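Local coordinates for protein peptidoglycan glycosyltransferase (Burkholderia ambifaria, PDB 5UY7) that belongs to the penicillin-binding proteins and, in its modelled part, carries a transpeptidase-family domain of the beta-lactamase clan, at residues Leu262-Glu267 against Lys476-Phe481; Pro274-Leu279 against Met334-Glu339; Asn343-Ile348 against Gly364-Trp369; Ile348-Ala353 against Leu386-Phe391. All coordinates share one frame; numbering follows the deposited sequence.

Interaction 1 of 4, residues Leu262-Glu267 against Lys476-Phe481; sequences LTDVFE and KYRASF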
loop_
_atom_site.group_PDB
_atom_site.type_symbol
_atom_site.label_atom_id
_atom_site.label_comp_id
_atom_site.label_asym_id
_atom_site.label_seq_id
_atom_site.Cartn_x
_atom_site.Cartn_y
_atom_site.Cartn_z
ATOM N N LEU A 262 -10.827 1.419 10.351
ATOM C CA LEU A 262 -10.631 0.118 10.971
ATOM C C LEU A 262 -11.728 -0.885 10.639
ATOM O O LEU A 262 -11.478 -2.096 10.677
ATOM C CB LEU A 262 -10.557 0.278 12.492
ATOM C CG LEU A 262 -9.285 0.976 12.968
ATOM C CD1 LEU A 262 -9.605 1.952 14.078
ATOM C CD2 LEU A 262 -8.280 -0.068 13.431
ATOM N N THR A 263 -12.929 -0.424 10.307
ATOM C CA THR A 263 -14.052 -1.346 10.171
ATOM C C THR A 263 -14.406 -1.673 8.729
ATOM O O THR A 263 -14.935 -2.758 8.469
ATOM C CB THR A 263 -15.294 -0.789 10.878
ATOM O OG1 THR A 263 -15.697 0.441 10.262
ATOM C CG2 THR A 263 -15.002 -0.540 12.354
ATOM N N ASP A 264 -14.129 -0.784 7.784
ATOM C CA ASP A 264 -14.545 -1.000 6.404
ATOM C C ASP A 264 -13.483 -1.775 5.633
ATOM O O ASP A 264 -12.300 -1.413 5.644
ATOM C CB ASP A 264 -14.846 0.334 5.722
ATOM C CG ASP A 264 -16.143 0.961 6.221
ATOM O OD1 ASP A 264 -16.708 0.463 7.222
ATOM O OD2 ASP A 264 -16.604 1.942 5.609
ATOM N N VAL A 265 -13.906 -2.844 4.958
ATOM C CA VAL A 265 -12.974 -3.654 4.189
ATOM C C VAL A 265 -13.323 -3.582 2.711
ATOM O O VAL A 265 -14.466 -3.329 2.316
ATOM C CB VAL A 265 -12.916 -5.123 4.659
ATOM C CG1 VAL A 265 -12.523 -5.188 6.121
ATOM C CG2 VAL A 265 -14.232 -5.820 4.416
ATOM N N PHE A 266 -12.300 -3.818 1.891
ATOM C CA PHE A 266 -12.401 -3.729 0.441
ATOM C C PHE A 266 -11.268 -4.536 -0.167
ATOM O O PHE A 266 -10.291 -4.878 0.506
ATOM C CB PHE A 266 -12.330 -2.276 -0.042
ATOM C CG PHE A 266 -11.155 -1.511 0.508
ATOM C CD1 PHE A 266 -11.257 -0.846 1.726
ATOM C CD2 PHE A 266 -9.956 -1.441 -0.191
ATOM C CE1 PHE A 266 -10.178 -0.136 2.235
ATOM C CE2 PHE A 266 -8.879 -0.725 0.316
ATOM C CZ PHE A 266 -8.997 -0.079 1.535
ATOM N N GLU A 267 -11.404 -4.831 -1.453
ATOM C CA GLU A 267 -10.318 -5.509 -2.152
ATOM C C GLU A 267 -9.190 -4.519 -2.423
ATOM O O GLU A 267 -9.432 -3.447 -2.991
ATOM C CB GLU A 267 -10.815 -6.130 -3.454
ATOM C CG GLU A 267 -11.851 -7.240 -3.242
ATOM C CD GLU A 267 -12.316 -7.855 -4.544
ATOM O OE1 GLU A 267 -13.065 -7.191 -5.290
ATOM O OE2 GLU A 267 -11.921 -9.000 -4.826
ATOM N N LYS A 476 -19.494 3.295 -9.310
ATOM C CA LYS A 476 -19.117 3.413 -7.906
ATOM C C LYS A 476 -17.840 2.628 -7.637
ATOM O O LYS A 476 -17.758 1.433 -7.939
ATOM C CB LYS A 476 -20.236 2.911 -6.994
ATOM N N TYR A 477 -16.852 3.298 -7.057
ATOM C CA TYR A 477 -15.593 2.644 -6.732
ATOM C C TYR A 477 -14.919 3.397 -5.595
ATOM O O TYR A 477 -15.358 4.468 -5.177
ATOM C CB TYR A 477 -14.669 2.561 -7.952
ATOM C CG TYR A 477 -14.079 3.880 -8.389
ATOM C CD1 TYR A 477 -14.798 4.750 -9.200
ATOM C CD2 TYR A 477 -12.798 4.252 -8.003
ATOM C CE1 TYR A 477 -14.257 5.962 -9.602
ATOM C CE2 TYR A 477 -12.249 5.455 -8.402
ATOM C CZ TYR A 477 -12.982 6.305 -9.199
ATOM O OH TYR A 477 -12.436 7.502 -9.597
ATOM N N ARG A 478 -13.835 2.816 -5.100
ATOM C CA ARG A 478 -13.037 3.402 -4.036
ATOM C C ARG A 478 -11.604 3.527 -4.528
ATOM O O ARG A 478 -11.032 2.555 -5.028
ATOM C CB ARG A 478 -13.105 2.546 -2.774
ATOM C CG ARG A 478 -12.137 2.960 -1.696
ATOM C CD ARG A 478 -11.905 1.812 -0.724
ATOM N NE ARG A 478 -13.065 1.599 0.126
ATOM C CZ ARG A 478 -13.224 2.174 1.312
ATOM N NH1 ARG A 478 -12.287 2.990 1.785
ATOM N NH2 ARG A 478 -14.316 1.929 2.026
ATOM N N ALA A 479 -11.040 4.728 -4.415
ATOM C CA ALA A 479 -9.689 5.014 -4.874
ATOM C C ALA A 479 -8.787 5.137 -3.657
ATOM O O ALA A 479 -8.984 6.029 -2.824
ATOM C CB ALA A 479 -9.654 6.295 -5.711
ATOM N N SER A 480 -7.809 4.235 -3.540
ATOM C CA SER A 480 -6.898 4.253 -2.404
ATOM C C SER A 480 -5.452 4.375 -2.865
ATOM O O SER A 480 -5.108 4.044 -4.000
ATOM C CB SER A 480 -7.064 2.992 -1.542
ATOM O OG SER A 480 -8.422 2.853 -1.131
ATOM N N PHE A 481 -4.606 4.881 -1.969
ATOM C CA PHE A 481 -3.171 4.948 -2.227
ATOM C C PHE A 481 -2.423 4.756 -0.916
ATOM O O PHE A 481 -2.796 5.350 0.096
ATOM C CB PHE A 481 -2.786 6.299 -2.853
ATOM C CG PHE A 481 -1.378 6.342 -3.382
ATOM C CD1 PHE A 481 -0.305 6.591 -2.528
ATOM C CD2 PHE A 481 -1.126 6.146 -4.734
ATOM C CE1 PHE A 481 0.994 6.616 -3.017
ATOM C CE2 PHE A 481 0.169 6.173 -5.225
ATOM C CZ PHE A 481 1.228 6.415 -4.366
HETATM O O HOH W 1 -15.730 -0.751 2.125
#
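Phe266, on the short strand 265-266, and Arg478, on strand 477-485, join a short, weakly paired two-stranded ribbon to the five-stranded antiparallel sheet of the transpeptidase-family domain. Arg478 sends CG out anti to its backbone N (chi1 171°) and bends at chi3, so that the end of the chain turns flat over the Phe266 ring. CD makes a CH-pi contact 3.6 Å from the ring centroid, over the face. Beyond it the guanidinium runs toward one side of the ring, with NE 3.4 Å from Phe266 CD1, and the two planes are only 8° apart. Ser480 OG approaches the ring obliquely, 3.9 Å from Phe266 CE2. A water 3.0 Å from Arg478 NH2 accepts from it and donates to Val265 O at 2.9 Å. Ser497 OG hydrogen-bonds both Arg478 NH1 and Ser480 OG and probably helps to hold the two side chains beside each other. The ring face, the water and the Ser497 hydroxyl together probably restrict the rotation of the guanidinium, whereas the Asp264 carboxylate, its OD2 4.3 Å from Arg478 NH2 and beyond salt-bridge range, can act only as a longer-range charge.

Interaction 2 of 4, residues Pro274-Leu279 against Met334-Glu339; sequences PFTVSL and MTMRPE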
loop_
_atom_site.group_PDB
_atom_site.type_symbol
_atom_site.label_atom_id
_atom_site.label_comp_id
_atom_site.label_asym_id
_atom_site.label_seq_id
_atom_site.Cartn_x
_atom_site.Cartn_y
_atom_site.Cartn_z
ATOM N N PRO A 274 3.238 -4.821 -4.774
ATOM C CA PRO A 274 4.568 -4.824 -4.146
ATOM C C PRO A 274 4.798 -5.992 -3.207
ATOM O O PRO A 274 5.956 -6.377 -3.019
ATOM C CB PRO A 274 4.600 -3.490 -3.394
ATOM C CG PRO A 274 3.712 -2.621 -4.205
ATOM C CD PRO A 274 2.582 -3.506 -4.598
ATOM N N PHE A 275 3.749 -6.554 -2.598
ATOM C CA PHE A 275 3.962 -7.685 -1.697
ATOM C C PHE A 275 4.172 -8.975 -2.470
ATOM O O PHE A 275 4.960 -9.829 -2.052
ATOM C CB PHE A 275 2.793 -7.826 -0.715
ATOM C CG PHE A 275 2.712 -6.687 0.257
ATOM C CD1 PHE A 275 3.664 -6.549 1.253
ATOM C CD2 PHE A 275 1.713 -5.730 0.148
ATOM C CE1 PHE A 275 3.624 -5.476 2.138
ATOM C CE2 PHE A 275 1.665 -4.655 1.032
ATOM C CZ PHE A 275 2.624 -4.534 2.029
ATOM N N THR A 276 3.466 -9.139 -3.591
ATOM C CA THR A 276 3.743 -10.263 -4.482
ATOM C C THR A 276 5.210 -10.276 -4.882
ATOM O O THR A 276 5.886 -11.312 -4.807
ATOM C CB THR A 276 2.861 -10.162 -5.726
ATOM O OG1 THR A 276 1.483 -10.222 -5.335
ATOM C CG2 THR A 276 3.152 -11.307 -6.689
ATOM N N VAL A 277 5.718 -9.109 -5.289
ATOM C CA VAL A 277 7.101 -8.990 -5.719
ATOM C C VAL A 277 8.040 -9.148 -4.533
ATOM O O VAL A 277 9.053 -9.857 -4.624
ATOM C CB VAL A 277 7.308 -7.649 -6.446
ATOM C CG1 VAL A 277 8.792 -7.327 -6.571
ATOM C CG2 VAL A 277 6.641 -7.693 -7.810
ATOM N N SER A 278 7.717 -8.517 -3.392
ATOM C CA SER A 278 8.556 -8.664 -2.203
ATOM C C SER A 278 8.777 -10.132 -1.860
ATOM O O SER A 278 9.908 -10.559 -1.589
ATOM C CB SER A 278 7.928 -7.947 -1.006
ATOM O OG SER A 278 7.934 -6.541 -1.168
ATOM N N LEU A 279 7.702 -10.921 -1.847
ATOM C CA LEU A 279 7.851 -12.316 -1.443
ATOM C C LEU A 279 8.695 -13.100 -2.441
ATOM O O LEU A 279 9.557 -13.886 -2.039
ATOM C CB LEU A 279 6.475 -12.969 -1.273
ATOM C CG LEU A 279 6.514 -14.412 -0.768
ATOM C CD1 LEU A 279 7.166 -14.512 0.610
ATOM C CD2 LEU A 279 5.098 -14.984 -0.756
ATOM N N MET A 334 3.122 -17.153 -9.827
ATOM C CA MET A 334 3.132 -18.570 -10.172
ATOM C C MET A 334 4.459 -19.256 -9.858
ATOM O O MET A 334 4.522 -20.488 -9.923
ATOM C CB MET A 334 2.769 -18.745 -11.649
ATOM C CG MET A 334 1.330 -18.347 -11.978
ATOM S SD MET A 334 0.085 -19.348 -11.127
ATOM C CE MET A 334 -0.437 -18.238 -9.831
ATOM N N THR A 335 5.505 -18.500 -9.511
ATOM C CA THR A 335 6.736 -19.087 -9.006
ATOM C C THR A 335 6.636 -19.480 -7.541
ATOM O O THR A 335 7.604 -20.017 -6.998
ATOM C CB THR A 335 7.924 -18.125 -9.180
ATOM O OG1 THR A 335 7.820 -17.048 -8.243
ATOM C CG2 THR A 335 7.971 -17.560 -10.596
ATOM N N MET A 336 5.498 -19.231 -6.892
ATOM C CA MET A 336 5.351 -19.484 -5.466
ATOM C C MET A 336 4.159 -20.392 -5.208
ATOM O O MET A 336 3.300 -20.588 -6.071
ATOM C CB MET A 336 5.218 -18.157 -4.705
ATOM C CG MET A 336 6.453 -17.288 -4.905
ATOM S SD MET A 336 6.313 -15.697 -4.084
ATOM C CE MET A 336 5.166 -14.856 -5.164
ATOM N N ARG A 337 4.147 -20.989 -4.015
ATOM C CA ARG A 337 3.094 -21.901 -3.593
ATOM C C ARG A 337 2.034 -21.139 -2.810
ATOM O O ARG A 337 2.338 -20.131 -2.170
ATOM C CB ARG A 337 3.663 -23.008 -2.713
ATOM N N PRO A 338 0.789 -21.617 -2.842
ATOM C CA PRO A 338 -0.259 -20.987 -2.019
ATOM C C PRO A 338 0.128 -20.841 -0.558
ATOM O O PRO A 338 -0.077 -19.769 0.027
ATOM C CB PRO A 338 -1.447 -21.941 -2.205
ATOM C CG PRO A 338 -1.251 -22.494 -3.568
ATOM C CD PRO A 338 0.242 -22.645 -3.742
ATOM N N GLU A 339 0.704 -21.887 0.044
ATOM C CA GLU A 339 1.099 -21.799 1.446
ATOM C C GLU A 339 2.109 -20.678 1.670
ATOM O O GLU A 339 2.052 -19.983 2.692
ATOM C CB GLU A 339 1.666 -23.140 1.915
ATOM C CG GLU A 339 2.020 -23.151 3.390
ATOM C CD GLU A 339 2.468 -24.511 3.867
ATOM O OE1 GLU A 339 2.798 -25.359 3.009
ATOM O OE2 GLU A 339 2.490 -24.735 5.097
#
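Met336 reaches from the connection ahead of helix 338-347 toward Leu279 and Thr276 on helix 273-282, a worked example of how one flexible thioether can join a loop to the flank of a helix. Its CB already points at the helix. CG follows, and the extended second torsion (178°) carries the sulfur straight on to Leu279. There SD lies against the branch point of the leucine, 3.6 Å from Leu279 CG and equally far from Leu279 CD2, with Leu279 CB slightly more distant at 3.9 Å. The chain then bends at its last torsion (-74°), which swings the methyl CE across to the backbone of the helix, where it rests 3.6 Å from Thr276 O. The Thr276 methyl is a looser neighbour, its CG2 4.4 Å from Met336 CE, while its hydroxyl is taken up by Ser381 O. Within helix 273-282, Ser278 N and Ser278 OG both bond to Pro274 O, one turn earlier, from opposite faces of its plane, the hydroxyl at 2.7 Å. Met341 of helix 338-347 touches both Leu279 and Met336 and extends the apolar seam. Helix 273-282 begins at what appears to be an SxxK pattern, and packing its flank against the segment leading into another helix fits the helical part of the penicillin-binding transpeptidase fold.

Interaction 3 of 4, residues Asn343-Ile348 against Gly364-Trp369; sequences NMYTSI and GRLRPW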
loop_
_atom_site.group_PDB
_atom_site.type_symbol
_atom_site.label_atom_id
_atom_site.label_comp_id
_atom_site.label_asym_id
_atom_site.label_seq_id
_atom_site.Cartn_x
_atom_site.Cartn_y
_atom_site.Cartn_z
ATOM N N ASN A 343 1.208 -17.493 4.039
ATOM C CA ASN A 343 2.008 -17.142 5.205
ATOM C C ASN A 343 2.498 -15.704 5.130
ATOM O O ASN A 343 2.582 -15.023 6.158
ATOM C CB ASN A 343 3.175 -18.109 5.370
ATOM C CG ASN A 343 2.794 -19.303 6.223
ATOM O OD1 ASN A 343 2.586 -19.179 7.440
ATOM N ND2 ASN A 343 2.656 -20.454 5.588
ATOM N N MET A 344 2.825 -15.220 3.928
ATOM C CA MET A 344 3.224 -13.823 3.792
ATOM C C MET A 344 2.060 -12.900 4.121
ATOM O O MET A 344 2.225 -11.927 4.861
ATOM C CB MET A 344 3.759 -13.545 2.381
ATOM C CG MET A 344 4.235 -12.113 2.167
ATOM S SD MET A 344 2.909 -10.981 1.644
ATOM C CE MET A 344 2.558 -11.631 0.006
ATOM N N TYR A 345 0.870 -13.190 3.574
ATOM C CA TYR A 345 -0.296 -12.360 3.879
ATOM C C TYR A 345 -0.571 -12.330 5.372
ATOM O O TYR A 345 -0.971 -11.297 5.927
ATOM C CB TYR A 345 -1.540 -12.880 3.161
ATOM C CG TYR A 345 -1.514 -12.750 1.667
ATOM C CD1 TYR A 345 -0.928 -11.653 1.042
ATOM C CD2 TYR A 345 -2.095 -13.728 0.881
ATOM C CE1 TYR A 345 -0.917 -11.552 -0.341
ATOM C CE2 TYR A 345 -2.094 -13.631 -0.476
ATOM C CZ TYR A 345 -1.508 -12.555 -1.090
ATOM O OH TYR A 345 -1.519 -12.505 -2.463
ATOM N N THR A 346 -0.397 -13.471 6.032
ATOM C CA THR A 346 -0.637 -13.525 7.466
ATOM C C THR A 346 0.436 -12.764 8.229
ATOM O O THR A 346 0.147 -12.129 9.255
ATOM C CB THR A 346 -0.709 -14.981 7.908
ATOM O OG1 THR A 346 -1.861 -15.580 7.307
ATOM C CG2 THR A 346 -0.831 -15.091 9.422
ATOM N N SER A 347 1.678 -12.798 7.738
ATOM C CA SER A 347 2.746 -12.097 8.440
ATOM C C SER A 347 2.553 -10.584 8.394
ATOM O O SER A 347 2.933 -9.898 9.350
ATOM C CB SER A 347 4.118 -12.496 7.884
ATOM O OG SER A 347 4.367 -11.894 6.629
ATOM N N ILE A 348 1.930 -10.050 7.336
ATOM C CA ILE A 348 1.673 -8.611 7.272
ATOM C C ILE A 348 0.308 -8.296 7.882
ATOM O O ILE A 348 -0.213 -7.185 7.730
ATOM C CB ILE A 348 1.781 -8.056 5.837
ATOM C CG1 ILE A 348 0.846 -8.789 4.871
ATOM C CG2 ILE A 348 3.226 -8.125 5.345
ATOM C CD1 ILE A 348 0.672 -8.096 3.512
ATOM N N GLY A 364 -11.018 -8.526 7.893
ATOM C CA GLY A 364 -10.911 -8.784 6.475
ATOM C C GLY A 364 -11.117 -10.257 6.179
ATOM O O GLY A 364 -11.418 -11.071 7.055
ATOM N N ARG A 365 -10.961 -10.603 4.905
ATOM C CA ARG A 365 -11.225 -11.951 4.425
ATOM C C ARG A 365 -9.984 -12.478 3.723
ATOM O O ARG A 365 -9.506 -11.870 2.759
ATOM C CB ARG A 365 -12.430 -11.971 3.481
ATOM N N LEU A 366 -9.453 -13.587 4.226
ATOM C CA LEU A 366 -8.332 -14.291 3.609
ATOM C C LEU A 366 -8.714 -15.761 3.549
ATOM O O LEU A 366 -8.891 -16.404 4.589
ATOM C CB LEU A 366 -7.040 -14.090 4.400
ATOM C CG LEU A 366 -5.809 -14.800 3.837
ATOM C CD1 LEU A 366 -5.475 -14.265 2.450
ATOM C CD2 LEU A 366 -4.619 -14.652 4.780
ATOM N N ARG A 367 -8.840 -16.286 2.353
ATOM C CA ARG A 367 -9.277 -17.664 2.228
ATOM C C ARG A 367 -8.140 -18.633 2.558
ATOM O O ARG A 367 -6.969 -18.341 2.299
ATOM C CB ARG A 367 -9.817 -17.912 0.826
ATOM C CG ARG A 367 -11.171 -17.227 0.633
ATOM C CD ARG A 367 -11.696 -17.294 -0.789
ATOM N NE ARG A 367 -11.850 -18.666 -1.255
ATOM C CZ ARG A 367 -11.073 -19.222 -2.176
ATOM N NH1 ARG A 367 -11.273 -20.480 -2.549
ATOM N NH2 ARG A 367 -10.099 -18.513 -2.729
ATOM N N PRO A 368 -8.465 -19.777 3.163
ATOM C CA PRO A 368 -7.420 -20.735 3.547
ATOM C C PRO A 368 -6.676 -21.259 2.330
ATOM O O PRO A 368 -7.279 -21.592 1.305
ATOM C CB PRO A 368 -8.202 -21.852 4.250
ATOM C CG PRO A 368 -9.513 -21.242 4.621
ATOM C CD PRO A 368 -9.807 -20.228 3.565
ATOM N N TRP A 369 -5.347 -21.364 2.465
ATOM C CA TRP A 369 -4.510 -21.621 1.297
ATOM C C TRP A 369 -4.748 -23.001 0.702
ATOM O O TRP A 369 -4.558 -23.185 -0.503
ATOM C CB TRP A 369 -3.027 -21.437 1.636
ATOM C CG TRP A 369 -2.448 -22.384 2.663
ATOM C CD1 TRP A 369 -2.286 -22.144 3.997
ATOM C CD2 TRP A 369 -1.919 -23.699 2.428
ATOM N NE1 TRP A 369 -1.709 -23.230 4.610
ATOM C CE2 TRP A 369 -1.473 -24.198 3.669
ATOM C CE3 TRP A 369 -1.787 -24.502 1.293
ATOM C CZ2 TRP A 369 -0.905 -25.461 3.805
ATOM C CZ3 TRP A 369 -1.225 -25.760 1.431
ATOM C CH2 TRP A 369 -0.787 -26.225 2.676
#
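Leu366 meets Tyr345 and Thr346 at about a right angle to each, its forked end divided between two neighbouring positions on the last turn of helix 338-347. One prong, CD1, lies 3.8 Å from Tyr345 CD2, approaching the ring obliquely. The other, CD2, sits against the base of the same side chain, 3.9 Å from Tyr345 CB, and also 3.9 Å from Thr346 OG1. The extended first torsion of Leu366 (179°) carries CG toward the helix, and the second (63°) sets the two methyls against Tyr345 and Thr346. The threonine hydroxyl beside the methyl has its polar partner within the helix, bonding to Trp342 O, and Trp342 in turn touches Leu366. Further along, Ser347 OG donates to Met344 O at 2.8 Å, and the same carbonyl accepts Ile348 N at 3.1 Å, so two donors hold the final turn before the helical backbone ends. Tyr345 also packs on Met272, just ahead of helix 273-282, and on Trp372. The whole is plain apolar packing of an irregular segment along the helix it follows: within the transpeptidase-family domain, the stretch between helices 338-347 and 374-381 folds back and covers one side of the former.

Interaction 4 of 4, residues Ile348-Ala353 against Leu386-Phe391; sequences IGLGQA and LSVSLF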
loop_
_atom_site.group_PDB
_atom_site.type_symbol
_atom_site.label_atom_id
_atom_site.label_comp_id
_atom_site.label_asym_id
_atom_site.label_seq_id
_atom_site.Cartn_x
_atom_site.Cartn_y
_atom_site.Cartn_z
ATOM N N ILE A 348 1.930 -10.050 7.336
ATOM C CA ILE A 348 1.673 -8.611 7.272
ATOM C C ILE A 348 0.308 -8.296 7.882
ATOM O O ILE A 348 -0.213 -7.185 7.730
ATOM C CB ILE A 348 1.781 -8.056 5.837
ATOM C CG1 ILE A 348 0.846 -8.789 4.871
ATOM C CG2 ILE A 348 3.226 -8.125 5.345
ATOM C CD1 ILE A 348 0.672 -8.096 3.512
ATOM N N GLY A 349 -0.273 -9.263 8.589
ATOM C CA GLY A 349 -1.440 -9.004 9.410
ATOM C C GLY A 349 -2.782 -9.083 8.714
ATOM O O GLY A 349 -3.791 -8.683 9.312
ATOM N N LEU A 350 -2.840 -9.581 7.483
ATOM C CA LEU A 350 -4.125 -9.667 6.801
ATOM C C LEU A 350 -4.943 -10.824 7.362
ATOM O O LEU A 350 -4.399 -11.816 7.854
ATOM C CB LEU A 350 -3.928 -9.841 5.296
ATOM C CG LEU A 350 -3.061 -8.771 4.634
ATOM C CD1 LEU A 350 -3.180 -8.875 3.128
ATOM C CD2 LEU A 350 -3.485 -7.387 5.111
ATOM N N GLY A 351 -6.268 -10.683 7.294
ATOM C CA GLY A 351 -7.172 -11.686 7.831
ATOM C C GLY A 351 -7.275 -11.696 9.340
ATOM O O GLY A 351 -7.931 -12.588 9.898
ATOM N N GLN A 352 -6.640 -10.747 10.014
ATOM C CA GLN A 352 -6.582 -10.691 11.466
ATOM C C GLN A 352 -6.963 -9.288 11.900
ATOM O O GLN A 352 -6.417 -8.306 11.386
ATOM C CB GLN A 352 -5.184 -11.034 11.976
ATOM C CG GLN A 352 -4.622 -12.322 11.415
ATOM C CD GLN A 352 -3.112 -12.312 11.379
ATOM O OE1 GLN A 352 -2.455 -12.393 12.417
ATOM N NE2 GLN A 352 -2.550 -12.195 10.179
ATOM N N ALA A 353 -7.876 -9.191 12.846
ATOM C CA ALA A 353 -8.336 -7.883 13.269
ATOM C C ALA A 353 -7.242 -7.175 14.057
ATOM O O ALA A 353 -6.653 -7.773 14.968
ATOM C CB ALA A 353 -9.593 -8.014 14.118
ATOM N N LEU A 386 -9.322 -11.126 -1.921
ATOM C CA LEU A 386 -9.137 -10.965 -0.488
ATOM C C LEU A 386 -9.613 -9.562 -0.142
ATOM O O LEU A 386 -9.700 -8.693 -1.011
ATOM C CB LEU A 386 -7.672 -11.153 -0.058
ATOM C CG LEU A 386 -6.657 -10.032 -0.349
ATOM C CD1 LEU A 386 -5.312 -10.378 0.272
ATOM C CD2 LEU A 386 -6.478 -9.756 -1.841
ATOM N N SER A 387 -9.924 -9.337 1.130
ATOM C CA SER A 387 -10.358 -8.012 1.561
ATOM C C SER A 387 -9.544 -7.568 2.766
ATOM O O SER A 387 -9.102 -8.386 3.578
ATOM C CB SER A 387 -11.856 -7.971 1.891
ATOM O OG SER A 387 -12.165 -8.822 2.974
ATOM N N VAL A 388 -9.343 -6.250 2.857
ATOM C CA VAL A 388 -8.485 -5.621 3.856
ATOM C C VAL A 388 -9.134 -4.311 4.280
ATOM O O VAL A 388 -9.973 -3.759 3.572
ATOM C CB VAL A 388 -7.072 -5.327 3.308
ATOM C CG1 VAL A 388 -6.434 -6.597 2.751
ATOM C CG2 VAL A 388 -7.153 -4.242 2.228
ATOM N N SER A 389 -8.709 -3.794 5.432
ATOM C CA SER A 389 -9.033 -2.428 5.825
ATOM C C SER A 389 -7.871 -1.514 5.450
ATOM O O SER A 389 -6.748 -1.967 5.231
ATOM C CB SER A 389 -9.291 -2.318 7.329
ATOM O OG SER A 389 -8.083 -2.568 8.040
ATOM N N LEU A 390 -8.145 -0.203 5.414
ATOM C CA LEU A 390 -7.053 0.734 5.149
ATOM C C LEU A 390 -6.015 0.685 6.265
ATOM O O LEU A 390 -4.808 0.790 6.003
ATOM C CB LEU A 390 -7.587 2.155 4.974
ATOM C CG LEU A 390 -6.538 3.173 4.500
ATOM C CD1 LEU A 390 -6.095 2.857 3.082
ATOM C CD2 LEU A 390 -7.128 4.585 4.580
ATOM N N PHE A 391 -6.464 0.507 7.510
ATOM C CA PHE A 391 -5.533 0.349 8.622
ATOM C C PHE A 391 -4.578 -0.808 8.367
ATOM O O PHE A 391 -3.360 -0.680 8.548
ATOM C CB PHE A 391 -6.301 0.126 9.929
ATOM C CG PHE A 391 -5.425 0.112 11.156
ATOM C CD1 PHE A 391 -4.731 -1.032 11.525
ATOM C CD2 PHE A 391 -5.301 1.246 11.945
ATOM C CE1 PHE A 391 -3.922 -1.038 12.652
ATOM C CE2 PHE A 391 -4.495 1.241 13.075
ATOM C CZ PHE A 391 -3.808 0.101 13.424
HETATM O O HOH W 2 -7.107 -8.534 5.676
#
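Leu350, the second residue of a type II beta turn from Gly349 to Gln352, packs against Leu386 and Val388 just after the Schellman motif that closes helix 338-347. In that motif Gly349, with its positive phi, is the C-prime residue: Leu350 N returns to Tyr345 O and Gly349 N to Thr346 O. Gly351 takes the third place of the turn, again with positive phi, the place where type II turns commonly carry glycine. The leucine turned out by this backbone splits its methyls over the facing segment. CD1 lies 3.9 Å from Leu386 CD1 and 4.0 Å from Val388 CG1, while CD2 lies 3.9 Å from that same Val388 CG1, so one valine methyl sits against both branches. Beside this apolar patch a water bridges the two backbones: it accepts from Gly351 N at 2.8 Å and probably donates to Ser387 O, 2.9 Å away. Gln352 ties the turn to itself, its NE2 giving a nearly straight bond (172°) to Leu350 O at 3.0 Å. The donor stands above the carbonyl plane, although the acceptor lies in the plane of the amide; the same NE2 group also bonds Thr346 O. The contact thus lies between the end of helix 338-347 and the short, weakly bonded strand 388-389, which pairs with strand 265-266, while helix 390-401 starts directly after it and touches Leu350 through Gln392.

From the N terminus, segment 262-267 opens interaction 1, whose long loop closes only at 476-481 and encloses the other three. Interaction 2 closes first, bringing 334-339 back to helix 273-282. Interactions 3 and 4 follow it in series but cross each other: 343-348 and 348-353 share Ile348, and their partners 364-369 and 386-391 come later in the same order. Interactions 2 and 3 both use helix 338-347, and Leu279 touches Met344 between them. Interaction 4 is joined to interaction 1 by the weak pairing of strands 265-266 and 388-389, with a probable bond from Phe266 N to Val388 O. Together they tie the helical part of the domain to its central five-stranded sheet.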